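Local coordinates for histidine triad protein (Plasmodium falciparum 3D7, PDB 5CS2), which probably hydrolyses diadenosine triphosphate to AMP and ADP, as a Fhit-like member of the histidine triad family, and is bound here by the antimalarial natural product cyclomarin A, at residues F36-F45 / H55-K63. Sequence-based numbering, arbitrary orientation.
Sequences FITTKYSYGF and HILLTTLKK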
# COMPACT_ATOMS: atom_id res chain seq x y z
N PHE A 36 -1.30 19.21 0.07
CA PHE A 36 0.00 19.51 0.72
C PHE A 36 1.21 19.07 -0.12
O PHE A 36 2.34 19.46 0.19
CB PHE A 36 0.04 18.93 2.13
CG PHE A 36 -0.39 17.48 2.21
CD1 PHE A 36 0.48 16.46 1.80
CD2 PHE A 36 -1.64 17.13 2.71
CE1 PHE A 36 0.07 15.11 1.85
CE2 PHE A 36 -2.02 15.78 2.81
CZ PHE A 36 -1.17 14.79 2.37
N ILE A 37 1.01 18.22 -1.17
CA ILE A 37 2.12 17.80 -2.00
C ILE A 37 1.60 17.35 -3.36
O ILE A 37 0.55 16.71 -3.42
CB ILE A 37 2.98 16.66 -1.33
CG1 ILE A 37 4.29 16.39 -2.10
CG2 ILE A 37 2.16 15.35 -1.15
CD1 ILE A 37 5.42 15.63 -1.25
N THR A 38 2.36 17.63 -4.40
CA THR A 38 2.13 17.20 -5.77
C THR A 38 3.43 16.59 -6.27
O THR A 38 4.51 17.16 -6.04
CB THR A 38 1.65 18.38 -6.66
OG1 THR A 38 0.54 18.99 -6.01
CG2 THR A 38 1.25 17.94 -8.06
N THR A 39 3.34 15.42 -6.94
CA THR A 39 4.47 14.68 -7.49
C THR A 39 4.25 14.52 -8.99
O THR A 39 3.28 15.06 -9.52
CB THR A 39 4.66 13.33 -6.74
OG1 THR A 39 3.60 12.47 -7.14
CG2 THR A 39 4.66 13.48 -5.22
N LYS A 40 5.14 13.78 -9.66
CA LYS A 40 5.04 13.55 -11.10
C LYS A 40 3.70 12.91 -11.48
O LYS A 40 3.14 13.27 -12.50
CB LYS A 40 6.22 12.68 -11.57
CG LYS A 40 6.30 12.51 -13.09
CD LYS A 40 7.58 11.79 -13.51
CE LYS A 40 7.68 11.67 -15.01
NZ LYS A 40 9.00 11.12 -15.43
N TYR A 41 3.19 11.97 -10.64
CA TYR A 41 1.94 11.23 -10.93
C TYR A 41 0.88 11.28 -9.84
O TYR A 41 -0.23 10.78 -10.06
CB TYR A 41 2.28 9.76 -11.22
CG TYR A 41 3.20 9.54 -12.39
CD1 TYR A 41 2.73 9.59 -13.70
CD2 TYR A 41 4.55 9.26 -12.19
CE1 TYR A 41 3.58 9.39 -14.78
CE2 TYR A 41 5.40 9.01 -13.27
CZ TYR A 41 4.92 9.12 -14.56
OH TYR A 41 5.78 8.90 -15.61
N SER A 42 1.17 11.84 -8.67
CA SER A 42 0.21 11.77 -7.56
C SER A 42 0.09 13.08 -6.82
O SER A 42 0.83 14.02 -7.11
CB SER A 42 0.71 10.73 -6.55
OG SER A 42 1.07 9.51 -7.16
N TYR A 43 -0.80 13.13 -5.85
CA TYR A 43 -0.93 14.24 -4.94
C TYR A 43 -1.50 13.79 -3.61
O TYR A 43 -2.11 12.73 -3.52
CB TYR A 43 -1.66 15.45 -5.55
CG TYR A 43 -3.14 15.28 -5.75
CD1 TYR A 43 -3.64 14.69 -6.91
CD2 TYR A 43 -4.05 15.75 -4.81
CE1 TYR A 43 -5.02 14.60 -7.13
CE2 TYR A 43 -5.43 15.65 -5.01
CZ TYR A 43 -5.90 15.09 -6.18
OH TYR A 43 -7.27 14.98 -6.37
N GLY A 44 -1.22 14.55 -2.58
CA GLY A 44 -1.68 14.28 -1.23
C GLY A 44 -2.54 15.41 -0.76
O GLY A 44 -2.20 16.58 -0.97
N PHE A 45 -3.66 15.08 -0.15
CA PHE A 45 -4.58 16.09 0.35
C PHE A 45 -5.22 15.69 1.67
O PHE A 45 -5.31 14.49 1.99
CB PHE A 45 -5.61 16.47 -0.72
CG PHE A 45 -6.53 15.35 -1.15
CD1 PHE A 45 -6.09 14.36 -2.02
CD2 PHE A 45 -7.83 15.29 -0.69
CE1 PHE A 45 -6.94 13.31 -2.42
CE2 PHE A 45 -8.69 14.27 -1.13
CZ PHE A 45 -8.24 13.30 -1.99
N HIS A 55 -5.64 12.13 9.34
CA HIS A 55 -6.10 11.24 8.25
C HIS A 55 -5.94 11.97 6.92
O HIS A 55 -6.56 13.02 6.69
CB HIS A 55 -7.57 10.86 8.47
CG HIS A 55 -8.15 9.83 7.53
ND1 HIS A 55 -9.36 9.22 7.80
CD2 HIS A 55 -7.68 9.37 6.35
CE1 HIS A 55 -9.59 8.40 6.78
NE2 HIS A 55 -8.59 8.44 5.89
N ILE A 56 -5.05 11.46 6.07
CA ILE A 56 -4.76 12.04 4.77
C ILE A 56 -5.02 11.05 3.65
O ILE A 56 -5.08 9.84 3.88
CB ILE A 56 -3.34 12.62 4.68
CG1 ILE A 56 -2.30 11.51 5.01
CG2 ILE A 56 -3.20 13.85 5.67
CD1 ILE A 56 -0.90 11.83 4.58
N LEU A 57 -5.13 11.58 2.44
CA LEU A 57 -5.38 10.78 1.23
C LEU A 57 -4.33 11.04 0.19
O LEU A 57 -3.92 12.19 0.02
CB LEU A 57 -6.77 11.15 0.67
CG LEU A 57 -7.95 10.95 1.63
CD1 LEU A 57 -9.18 11.68 1.16
CD2 LEU A 57 -8.20 9.48 1.91
N LEU A 58 -3.92 10.00 -0.54
CA LEU A 58 -2.99 10.13 -1.67
C LEU A 58 -3.71 9.60 -2.89
O LEU A 58 -4.35 8.55 -2.79
CB LEU A 58 -1.70 9.32 -1.49
CG LEU A 58 -0.93 9.52 -0.17
CD1 LEU A 58 0.40 8.82 -0.25
CD2 LEU A 58 -0.65 10.97 0.12
N THR A 59 -3.63 10.31 -4.02
CA THR A 59 -4.32 9.80 -5.20
C THR A 59 -3.51 10.09 -6.43
O THR A 59 -2.55 10.88 -6.37
CB THR A 59 -5.78 10.34 -5.27
OG1 THR A 59 -6.52 9.58 -6.24
CG2 THR A 59 -5.85 11.77 -5.65
N THR A 60 -3.89 9.49 -7.56
CA THR A 60 -3.19 9.71 -8.82
C THR A 60 -3.72 10.98 -9.47
O THR A 60 -4.88 11.31 -9.28
CB THR A 60 -3.41 8.53 -9.77
OG1 THR A 60 -4.81 8.26 -9.77
CG2 THR A 60 -2.63 7.28 -9.34
N LEU A 61 -2.87 11.71 -10.21
CA LEU A 61 -3.31 12.95 -10.86
C LEU A 61 -4.29 12.58 -11.99
O LEU A 61 -5.27 13.30 -12.23
CB LEU A 61 -2.10 13.73 -11.42
CG LEU A 61 -1.27 14.51 -10.39
CD1 LEU A 61 0.13 14.81 -10.91
CD2 LEU A 61 -1.98 15.78 -9.93
N LYS A 62 -4.04 11.43 -12.65
CA LYS A 62 -4.91 10.87 -13.69
C LYS A 62 -5.98 10.00 -13.03
O LYS A 62 -5.66 9.16 -12.18
CB LYS A 62 -4.09 10.07 -14.72
CG LYS A 62 -4.94 9.54 -15.88
CD LYS A 62 -4.17 9.36 -17.18
CE LYS A 62 -5.07 8.91 -18.32
NZ LYS A 62 -6.10 9.93 -18.69
N LYS A 63 -7.26 10.20 -13.39
CA LYS A 63 -8.35 9.42 -12.82
C LYS A 63 -8.28 7.98 -13.32
O LYS A 63 -8.35 7.72 -14.52
CB LYS A 63 -9.72 10.05 -13.13
CG LYS A 63 -10.83 9.50 -12.26
CD LYS A 63 -12.18 9.62 -12.93
CE LYS A 63 -13.22 8.78 -12.23
NZ LYS A 63 -13.19 7.36 -12.66
O HOH W 1 -1.29 9.84 -12.60
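In the antiparallel sheet of the HIT domain, strand 42-45 pairs with strand 56-60, Tyr43 facing Thr59 and Phe45 facing Leu57 as hydrogen-bonded pairs. Both rungs close in both directions: Tyr43 N reaches Thr59 O at 2.9 Å, Leu57 N reaches Phe45 O at 3.0 Å, and the two return bonds are just as regular. Between them Gly44 meets Leu58 as a non-hydrogen-bonded pair, and Leu58 CD2 reaches across to Gly44 CA, 3.7 Å away. On the face carrying Tyr43, Phe45, Leu57 and Thr59, the Tyr43 ring stands up beside Thr59 and the Phe45 ring leans toward Leu57, CG of each held between its backbone N and carbonyl carbon (chi1 72° and 64°). Thr59 CG2 lies over one face of the Tyr43 ring, toward its rim, 3.3 Å from Tyr43 CE1, while the same methyl meets the Phe45 ring edge. Leu57 CB lies against one face of that ring, toward its rim, a CH-pi contact, and Phe45 CE2 touches Leu57 CD1 at 3.5 Å. Thr59 OG1 and Tyr43 OH bond elsewhere, to Val115 O and Glu24 O. Strand 56-60 is the middle of the five, bonded on its other edge to strand 116-122, which carries the last three residues of the histidine triad motif; Leu57 packs against His118, a predicted substrate-binding residue. On the opposite face Phe36, one strand further out, crosses Ile56 at about a right angle, with its CE2 3.6 Å from Ile56 CG2. Beyond the non-hydrogen-bonded pair Ser42-Thr60, Leu61 N donates to Tyr41 O at 2.8 Å from above the carbonyl plane, and a water donates to the same oxygen while accepting from Lys62 N. The Leu61 side chain lies along the 39-41 loop, CD1 3.5 Å from Thr39 O and CD2 against the Tyr43 ring.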